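Local coordinates for Rho GTPase-activating protein 5 (Homo sapiens, PDB 5U4V) that probably serves as a GTPase-activating protein for Rho-family GTPases and carries, in the part described here, a pseudoGTPase domain with a G-domain-like fold, at residues C71-N76 and L107-I112; V9-L14 and Y43-R48. One frame throughout, in Å; residues are numbered along the deposited sequence.

Interaction 1: residues C71-N76 and L107-I112; sequences CFCVFN and LPFTLI
C71 to V74 pair in parallel with F109 to I112, the strand axes 20° apart, and five backbone hydrogen bonds step along the seam from C71 N to P108 O through T110 N to C71 O, C73 N to T110 O and I112 N to C73 O, ending with F75 N on I112 O at 3.1 Å. On the face carrying F72, T110, V74 and I112, the I112 side chain reaches across to the F72 ring. Its CD1 lies 3.8 Å from the centroid of the F72 ring, 12° off the normal, a CH-pi contact almost over the ring centre. T110 CB meets the same ring at its edge, 4.0 Å from F72 CD1. With CG1 anti to the carbonyl carbon (chi1 -64°) and the chain then extended, I112 holds CD1 over that ring, while its CB stays beside V74 CG2. The reverse face has a sulfur-aromatic cluster: C73 SG stands 3.7 Å from F109 CD1, and C71 CB packs 3.8 Å from that same F109 CD1, both approaching the ring obliquely. Further along, L111 CD2 touches C73 CB. The contact lies near the centre of this P-loop-type domain, with strand 8-14 beside 69-75 and strand 142-145 beside 109-114. F72 is covered by helices 156-173 and 19-28, and F75 and C73 pack on helix 78-96.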
ATOM      1  N   CYS A  71      -0.033  -2.896  -4.897  1.00 60.79           N
ATOM      2  CA  CYS A  71      -1.096  -2.149  -4.256  1.00 58.28           C
ATOM      3  C   CYS A  71      -0.872  -1.823  -2.786  1.00 54.91           C
ATOM      4  O   CYS A  71      -0.912  -2.696  -1.936  1.00 54.64           O
ATOM      5  CB  CYS A  71      -2.408  -2.890  -4.454  1.00 58.05           C
ATOM      6  SG  CYS A  71      -3.812  -2.009  -3.758  1.00 60.67           S
ATOM      7  N   PHE A  72      -0.649  -0.545  -2.509  1.00 54.39           N
ATOM      8  CA  PHE A  72      -0.694  -0.019  -1.151  1.00 50.83           C
ATOM      9  C   PHE A  72      -2.089  -0.008  -0.571  1.00 47.57           C
ATOM     10  O   PHE A  72      -3.031   0.423  -1.227  1.00 46.96           O
ATOM     11  CB  PHE A  72      -0.153   1.395  -1.100  1.00 52.95           C
ATOM     12  CG  PHE A  72       1.325   1.473  -1.001  1.00 54.78           C
ATOM     13  CD1 PHE A  72       2.079   0.338  -0.723  1.00 54.89           C
ATOM     14  CD2 PHE A  72       1.969   2.703  -1.161  1.00 56.94           C
ATOM     15  CE1 PHE A  72       3.467   0.421  -0.632  1.00 58.07           C
ATOM     16  CE2 PHE A  72       3.367   2.789  -1.074  1.00 58.80           C
ATOM     17  CZ  PHE A  72       4.114   1.647  -0.804  1.00 59.54           C
ATOM     18  N   CYS A  73      -2.223  -0.498   0.662  1.00 45.05           N
ATOM     19  CA  CYS A  73      -3.501  -0.422   1.354  1.00 43.25           C
ATOM     20  C   CYS A  73      -3.319   0.236   2.704  1.00 41.99           C
ATOM     21  O   CYS A  73      -2.620  -0.278   3.577  1.00 42.02           O
ATOM     22  CB  CYS A  73      -4.131  -1.815   1.496  1.00 43.71           C
ATOM     23  SG  CYS A  73      -4.172  -2.787  -0.033  1.00 47.50           S
ATOM     24  N   VAL A  74      -3.955   1.382   2.861  1.00 41.24           N
ATOM     25  CA  VAL A  74      -3.767   2.292   3.990  1.00 39.53           C
ATOM     26  C   VAL A  74      -5.090   2.342   4.756  1.00 39.72           C
ATOM     27  O   VAL A  74      -6.163   2.358   4.178  1.00 39.18           O
ATOM     28  CB  VAL A  74      -3.405   3.737   3.515  1.00 40.58           C
ATOM     29  CG1 VAL A  74      -2.931   4.641   4.643  1.00 40.10           C
ATOM     30  CG2 VAL A  74      -2.398   3.691   2.419  1.00 42.32           C
ATOM     31  N   PHE A  75      -4.980   2.357   6.071  1.00 40.99           N
ATOM     32  CA  PHE A  75      -6.112   2.440   6.981  1.00 42.08           C
ATOM     33  C   PHE A  75      -5.611   3.085   8.275  1.00 43.75           C
ATOM     34  O   PHE A  75      -4.402   2.993   8.604  1.00 41.44           O
ATOM     35  CB  PHE A  75      -6.691   1.038   7.252  1.00 41.20           C
ATOM     36  CG  PHE A  75      -5.735   0.105   7.931  1.00 40.86           C
ATOM     37  CD1 PHE A  75      -4.708  -0.511   7.212  1.00 38.97           C
ATOM     38  CD2 PHE A  75      -5.803  -0.104   9.335  1.00 40.58           C
ATOM     39  CE1 PHE A  75      -3.809  -1.328   7.873  1.00 39.90           C
ATOM     40  CE2 PHE A  75      -4.892  -0.920   9.957  1.00 39.53           C
ATOM     41  CZ  PHE A  75      -3.917  -1.543   9.233  1.00 39.15           C
ATOM     42  N   ASN A  76      -6.525   3.754   8.983  1.00 47.34           N
ATOM     43  CA  ASN A  76      -6.206   4.408  10.237  1.00 50.15           C
ATOM     44  C   ASN A  76      -7.259   4.191  11.342  1.00 53.50           C
ATOM     45  O   ASN A  76      -7.272   4.887  12.363  1.00 55.24           O
ATOM     46  CB  ASN A  76      -5.941   5.902   9.999  1.00 51.90           C
ATOM     47  CG  ASN A  76      -7.154   6.651   9.569  1.00 53.23           C
ATOM     48  OD1 ASN A  76      -8.187   6.063   9.266  1.00 56.73           O
ATOM     49  ND2 ASN A  76      -7.040   7.977   9.540  1.00 54.82           N
ATOM     50  N   LEU A 107      -0.316 -10.838  -6.391  1.00 58.27           N
ATOM     51  CA  LEU A 107      -0.522  -9.408  -6.529  1.00 56.29           C
ATOM     52  C   LEU A 107       0.073  -8.657  -5.331  1.00 51.67           C
ATOM     53  O   LEU A 107      -0.448  -8.752  -4.237  1.00 51.34           O
ATOM     54  CB  LEU A 107      -1.986  -9.069  -6.713  1.00 55.91           C
ATOM     55  CG  LEU A 107      -2.127  -7.586  -7.040  1.00 56.06           C
ATOM     56  CD1 LEU A 107      -1.883  -7.485  -8.526  1.00 58.59           C
ATOM     57  CD2 LEU A 107      -3.426  -6.920  -6.563  1.00 55.89           C
ATOM     58  N   PRO A 108       1.111  -7.866  -5.580  1.00 49.52           N
ATOM     59  CA  PRO A 108       1.930  -7.267  -4.526  1.00 46.65           C
ATOM     60  C   PRO A 108       1.161  -6.267  -3.679  1.00 44.46           C
ATOM     61  O   PRO A 108       1.132  -5.053  -3.969  1.00 47.95           O
ATOM     62  CB  PRO A 108       3.038  -6.540  -5.297  1.00 47.04           C
ATOM     63  CG  PRO A 108       3.030  -7.155  -6.656  1.00 50.18           C
ATOM     64  CD  PRO A 108       1.588  -7.503  -6.922  1.00 51.45           C
ATOM     65  N   PHE A 109       0.547  -6.775  -2.630  1.00 41.43           N
ATOM     66  CA  PHE A 109      -0.110  -5.903  -1.667  1.00 40.20           C
ATOM     67  C   PHE A 109       0.936  -5.441  -0.626  1.00 37.01           C
ATOM     68  O   PHE A 109       1.975  -6.053  -0.509  1.00 40.27           O
ATOM     69  CB  PHE A 109      -1.266  -6.639  -0.958  1.00 39.68           C
ATOM     70  CG  PHE A 109      -2.515  -6.817  -1.775  1.00 42.04           C
ATOM     71  CD1 PHE A 109      -3.374  -5.726  -2.057  1.00 42.70           C
ATOM     72  CD2 PHE A 109      -2.907  -8.088  -2.207  1.00 44.21           C
ATOM     73  CE1 PHE A 109      -4.564  -5.918  -2.766  1.00 45.87           C
ATOM     74  CE2 PHE A 109      -4.099  -8.275  -2.928  1.00 47.25           C
ATOM     75  CZ  PHE A 109      -4.930  -7.196  -3.205  1.00 47.05           C
ATOM     76  N   THR A 110       0.660  -4.349   0.081  1.00 33.87           N
ATOM     77  CA  THR A 110       1.341  -3.978   1.319  1.00 31.11           C
ATOM     78  C   THR A 110       0.344  -3.174   2.126  1.00 31.52           C
ATOM     79  O   THR A 110      -0.328  -2.257   1.579  1.00 32.75           O
ATOM     80  CB  THR A 110       2.642  -3.148   1.088  1.00 31.38           C
ATOM     81  OG1 THR A 110       3.594  -3.962   0.406  1.00 32.86           O
ATOM     82  CG2 THR A 110       3.285  -2.658   2.459  1.00 29.02           C
ATOM     83  N   LEU A 111       0.210  -3.536   3.393  1.00 31.96           N
ATOM     84  CA  LEU A 111      -0.741  -2.885   4.264  1.00 34.97           C
ATOM     85  C   LEU A 111      -0.051  -1.804   5.047  1.00 33.00           C
ATOM     86  O   LEU A 111       0.906  -2.074   5.736  1.00 29.63           O
ATOM     87  CB  LEU A 111      -1.442  -3.884   5.216  1.00 39.46           C
ATOM     88  CG  LEU A 111      -2.291  -4.968   4.546  1.00 45.45           C
ATOM     89  CD1 LEU A 111      -2.787  -5.966   5.598  1.00 47.90           C
ATOM     90  CD2 LEU A 111      -3.473  -4.397   3.760  1.00 46.07           C
ATOM     91  N   ILE A 112      -0.628  -0.602   5.015  1.00 33.10           N
ATOM     92  CA  ILE A 112      -0.067   0.490   5.728  1.00 33.95           C
ATOM     93  C   ILE A 112      -0.969   1.013   6.797  1.00 36.40           C
ATOM     94  O   ILE A 112      -1.999   1.554   6.488  1.00 37.15           O
ATOM     95  CB  ILE A 112       0.375   1.633   4.803  1.00 34.09           C
ATOM     96  CG1 ILE A 112       1.512   1.142   3.892  1.00 33.55           C
ATOM     97  CG2 ILE A 112       0.863   2.818   5.615  1.00 32.64           C
ATOM     98  CD1 ILE A 112       1.701   2.030   2.687  1.00 34.00           C
TER

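Interaction 2: residues V9-L14 and Y43-R48; sequences VNLFIL and YELDLR
R48 leaves its strand with CG anti to the carbonyl carbon (chi1 -66°) and runs extended to NE, which carries its guanidinium out past F12 and under the amide oxygen of N10; F12, with chi1 -58°, rises beside it from the neighbouring strand. The carbonyl oxygen of the N10 amide sits over one guanidinium face, N10 OD1 being 3.5 Å from R48 CZ, with the two planes inclined by 53°. It thus lies above the group and does not meet the N-H bonds in their plane. F12 comes to the guanidinium edge, ring and guanidinium nearly perpendicular, and its CE1 is 3.8 Å from R48 CD. D46 shares this polar face, its CB 3.6 Å from N10 OD1, and its carboxylate forms a salt bridge with K8. On the other face the contact is aliphatic: L45 CD2 packs 3.6 Å from V9 CB, and L47 CD2 lies 4.1 Å from I13 CD1, whereas the detail of the L11-L47 approach is doubtful. Between these two layers the strands run parallel, V9 to F12 paired with L45 to R48. Five backbone bonds join them, among them D46 N to V9 O at 3.0 Å. The aliphatic face is covered by two helices, V9 and L11 on helix 156-173 and I13 and L47 on helix 19-28, while strands 36-38 and 69-75 lie next to this pair in the sheet, on the sides of strand 41-50 and strand 8-14 respectively.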
ATOM      1  N   VAL A   9       6.505   1.461 -12.254  1.00 60.64           N
ATOM      2  CA  VAL A   9       5.656   0.622 -11.460  1.00 60.06           C
ATOM      3  C   VAL A   9       4.330   1.307 -11.248  1.00 57.18           C
ATOM      4  O   VAL A   9       4.279   2.489 -10.978  1.00 55.26           O
ATOM      5  CB  VAL A   9       6.314   0.283 -10.119  1.00 59.08           C
ATOM      6  CG1 VAL A   9       5.422  -0.654  -9.306  1.00 57.32           C
ATOM      7  CG2 VAL A   9       7.676  -0.346 -10.356  1.00 61.06           C
ATOM      8  N   ASN A  10       3.263   0.566 -11.427  1.00 57.85           N
ATOM      9  CA  ASN A  10       1.944   1.126 -11.235  1.00 59.20           C
ATOM     10  C   ASN A  10       1.520   0.865  -9.830  1.00 58.38           C
ATOM     11  O   ASN A  10       1.183  -0.255  -9.496  1.00 57.10           O
ATOM     12  CB  ASN A  10       0.959   0.485 -12.187  1.00 60.84           C
ATOM     13  CG  ASN A  10       0.684   1.367 -13.387  1.00 60.87           C
ATOM     14  OD1 ASN A  10       0.470   2.552 -13.221  1.00 59.25           O
ATOM     15  ND2 ASN A  10       0.658   0.789 -14.596  1.00 63.93           N
ATOM     16  N   LEU A  11       1.538   1.875  -8.989  1.00 56.14           N
ATOM     17  CA  LEU A  11       1.221   1.629  -7.603  1.00 56.37           C
ATOM     18  C   LEU A  11      -0.127   2.131  -7.258  1.00 53.68           C
ATOM     19  O   LEU A  11      -0.297   3.319  -6.993  1.00 54.04           O
ATOM     20  CB  LEU A  11       2.225   2.304  -6.697  1.00 58.94           C
ATOM     21  CG  LEU A  11       3.189   1.333  -6.080  1.00 61.99           C
ATOM     22  CD1 LEU A  11       4.253   2.094  -5.294  1.00 63.26           C
ATOM     23  CD2 LEU A  11       2.348   0.466  -5.167  1.00 63.41           C
ATOM     24  N   PHE A  12      -1.086   1.239  -7.225  1.00 52.96           N
ATOM     25  CA  PHE A  12      -2.398   1.609  -6.753  1.00 52.16           C
ATOM     26  C   PHE A  12      -2.394   1.763  -5.228  1.00 51.00           C
ATOM     27  O   PHE A  12      -1.599   1.120  -4.511  1.00 50.25           O
ATOM     28  CB  PHE A  12      -3.429   0.567  -7.182  1.00 53.53           C
ATOM     29  CG  PHE A  12      -3.507   0.359  -8.679  1.00 55.18           C
ATOM     30  CD1 PHE A  12      -4.345   1.155  -9.462  1.00 54.34           C
ATOM     31  CD2 PHE A  12      -2.770  -0.658  -9.302  1.00 57.24           C
ATOM     32  CE1 PHE A  12      -4.441   0.957 -10.843  1.00 56.32           C
ATOM     33  CE2 PHE A  12      -2.873  -0.881 -10.677  1.00 59.50           C
ATOM     34  CZ  PHE A  12      -3.713  -0.073 -11.452  1.00 58.48           C
ATOM     35  N   ILE A  13      -3.267   2.646  -4.743  1.00 47.04           N
ATOM     36  CA  ILE A  13      -3.364   2.929  -3.323  1.00 44.90           C
ATOM     37  C   ILE A  13      -4.835   2.970  -2.918  1.00 43.89           C
ATOM     38  O   ILE A  13      -5.589   3.873  -3.360  1.00 40.92           O
ATOM     39  CB  ILE A  13      -2.686   4.269  -2.914  1.00 43.94           C
ATOM     40  CG1 ILE A  13      -1.174   4.232  -3.137  1.00 45.49           C
ATOM     41  CG2 ILE A  13      -2.976   4.584  -1.451  1.00 43.57           C
ATOM     42  CD1 ILE A  13      -0.472   5.592  -2.955  1.00 44.56           C
ATOM     43  N   LEU A  14      -5.221   2.016  -2.058  1.00 44.36           N
ATOM     44  CA  LEU A  14      -6.563   1.940  -1.479  1.00 44.20           C
ATOM     45  C   LEU A  14      -6.634   2.652  -0.158  1.00 45.43           C
ATOM     46  O   LEU A  14      -5.692   2.590   0.656  1.00 46.45           O
ATOM     47  CB  LEU A  14      -6.941   0.515  -1.247  1.00 46.13           C
ATOM     48  CG  LEU A  14      -7.582  -0.214  -2.411  1.00 47.82           C
ATOM     49  CD1 LEU A  14      -7.354  -1.700  -2.205  1.00 48.92           C
ATOM     50  CD2 LEU A  14      -9.082   0.102  -2.421  1.00 48.11           C
ATOM     51  N   TYR A  43      13.252   5.120  -9.554  1.00 56.16           N
ATOM     52  CA  TYR A  43      12.043   4.445 -10.017  1.00 54.05           C
ATOM     53  C   TYR A  43      11.102   5.500 -10.548  1.00 53.09           C
ATOM     54  O   TYR A  43      10.974   6.587  -9.938  1.00 50.65           O
ATOM     55  CB  TYR A  43      11.377   3.679  -8.869  1.00 51.98           C
ATOM     56  CG  TYR A  43      12.221   2.563  -8.281  1.00 53.39           C
ATOM     57  CD1 TYR A  43      13.177   2.823  -7.278  1.00 53.17           C
ATOM     58  CD2 TYR A  43      12.036   1.225  -8.693  1.00 54.82           C
ATOM     59  CE1 TYR A  43      13.946   1.798  -6.739  1.00 54.08           C
ATOM     60  CE2 TYR A  43      12.787   0.194  -8.140  1.00 55.63           C
ATOM     61  CZ  TYR A  43      13.743   0.492  -7.167  1.00 55.78           C
ATOM     62  OH  TYR A  43      14.523  -0.525  -6.658  1.00 58.57           O
ATOM     63  N   GLU A  44      10.440   5.207 -11.663  1.00 53.31           N
ATOM     64  CA  GLU A  44       9.274   6.008 -11.985  1.00 56.25           C
ATOM     65  C   GLU A  44       8.012   5.333 -11.476  1.00 53.38           C
ATOM     66  O   GLU A  44       7.603   4.317 -11.998  1.00 55.19           O
ATOM     67  CB  GLU A  44       9.193   6.422 -13.468  1.00 63.27           C
ATOM     68  CG  GLU A  44       9.357   5.321 -14.499  1.00 69.39           C
ATOM     69  CD  GLU A  44       8.945   5.796 -15.887  1.00 75.18           C
ATOM     70  OE1 GLU A  44       7.916   6.515 -15.996  1.00 76.13           O
ATOM     71  OE2 GLU A  44       9.642   5.449 -16.872  1.00 78.82           O
ATOM     72  N   LEU A  45       7.428   5.902 -10.443  1.00 50.02           N
ATOM     73  CA  LEU A  45       6.206   5.370  -9.865  1.00 49.28           C
ATOM     74  C   LEU A  45       5.006   6.168 -10.349  1.00 50.23           C
ATOM     75  O   LEU A  45       5.033   7.400 -10.425  1.00 47.70           O
ATOM     76  CB  LEU A  45       6.288   5.424  -8.348  1.00 46.62           C
ATOM     77  CG  LEU A  45       7.446   4.569  -7.809  1.00 47.91           C
ATOM     78  CD1 LEU A  45       7.646   4.767  -6.331  1.00 40.65           C
ATOM     79  CD2 LEU A  45       7.172   3.093  -8.119  1.00 48.36           C
ATOM     80  N   ASP A  46       3.947   5.454 -10.684  1.00 54.04           N
ATOM     81  CA  ASP A  46       2.663   6.083 -10.934  1.00 56.63           C
ATOM     82  C   ASP A  46       1.732   5.729  -9.813  1.00 55.01           C
ATOM     83  O   ASP A  46       1.125   4.670  -9.804  1.00 59.91           O
ATOM     84  CB  ASP A  46       2.081   5.638 -12.294  1.00 63.88           C
ATOM     85  CG  ASP A  46       2.827   6.218 -13.476  1.00 68.29           C
ATOM     86  OD1 ASP A  46       3.696   7.106 -13.322  1.00 67.66           O
ATOM     87  OD2 ASP A  46       2.547   5.773 -14.606  1.00 77.83           O
ATOM     88  N   LEU A  47       1.565   6.654  -8.884  1.00 53.04           N
ATOM     89  CA  LEU A  47       0.681   6.442  -7.756  1.00 51.51           C
ATOM     90  C   LEU A  47      -0.744   6.787  -8.097  1.00 51.75           C
ATOM     91  O   LEU A  47      -1.091   7.937  -8.367  1.00 49.70           O
ATOM     92  CB  LEU A  47       1.150   7.227  -6.536  1.00 49.98           C
ATOM     93  CG  LEU A  47       2.534   6.701  -6.126  1.00 51.38           C
ATOM     94  CD1 LEU A  47       3.144   7.577  -5.049  1.00 54.80           C
ATOM     95  CD2 LEU A  47       2.556   5.224  -5.730  1.00 54.54           C
ATOM     96  N   ARG A  48      -1.585   5.768  -8.070  1.00 53.83           N
ATOM     97  CA  ARG A  48      -2.980   5.931  -8.406  1.00 54.17           C
ATOM     98  C   ARG A  48      -3.854   5.608  -7.215  1.00 52.42           C
ATOM     99  O   ARG A  48      -4.157   4.442  -6.976  1.00 54.66           O
ATOM    100  CB  ARG A  48      -3.327   4.987  -9.540  1.00 58.38           C
ATOM    101  CG  ARG A  48      -2.645   5.286 -10.850  1.00 63.36           C
ATOM    102  CD  ARG A  48      -3.153   4.364 -11.938  1.00 70.86           C
ATOM    103  NE  ARG A  48      -2.464   4.635 -13.183  1.00 76.62           N
ATOM    104  CZ  ARG A  48      -2.578   3.898 -14.291  1.00 85.46           C
ATOM    105  NH1 ARG A  48      -3.378   2.833 -14.339  1.00 87.34           N
ATOM    106  NH2 ARG A  48      -1.891   4.229 -15.378  1.00 89.69           N
TER

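Overall arrangement
Both interactions are parallel pairings in one sheet, joined where strands 8-14 and 69-75 lie side by side: F72 probably hydrogen-bonds through its backbone to F12 and L14, and its side chain packs on I13. Interaction 1 is near the centre of the domain, its touching residues all buried, with F72, V74, I112 and the hydroxyl-bearing T110 on one face and two cysteines with F109 and L111 on the other. Interaction 2 is farther out and only partly buried, and its two faces differ: V9, L11, L45 and L47 are buried, whereas N10, D46 and R48, with F12, form the more exposed, largely polar face. Helices 156-173 and 19-28 touch side chains of both contacts.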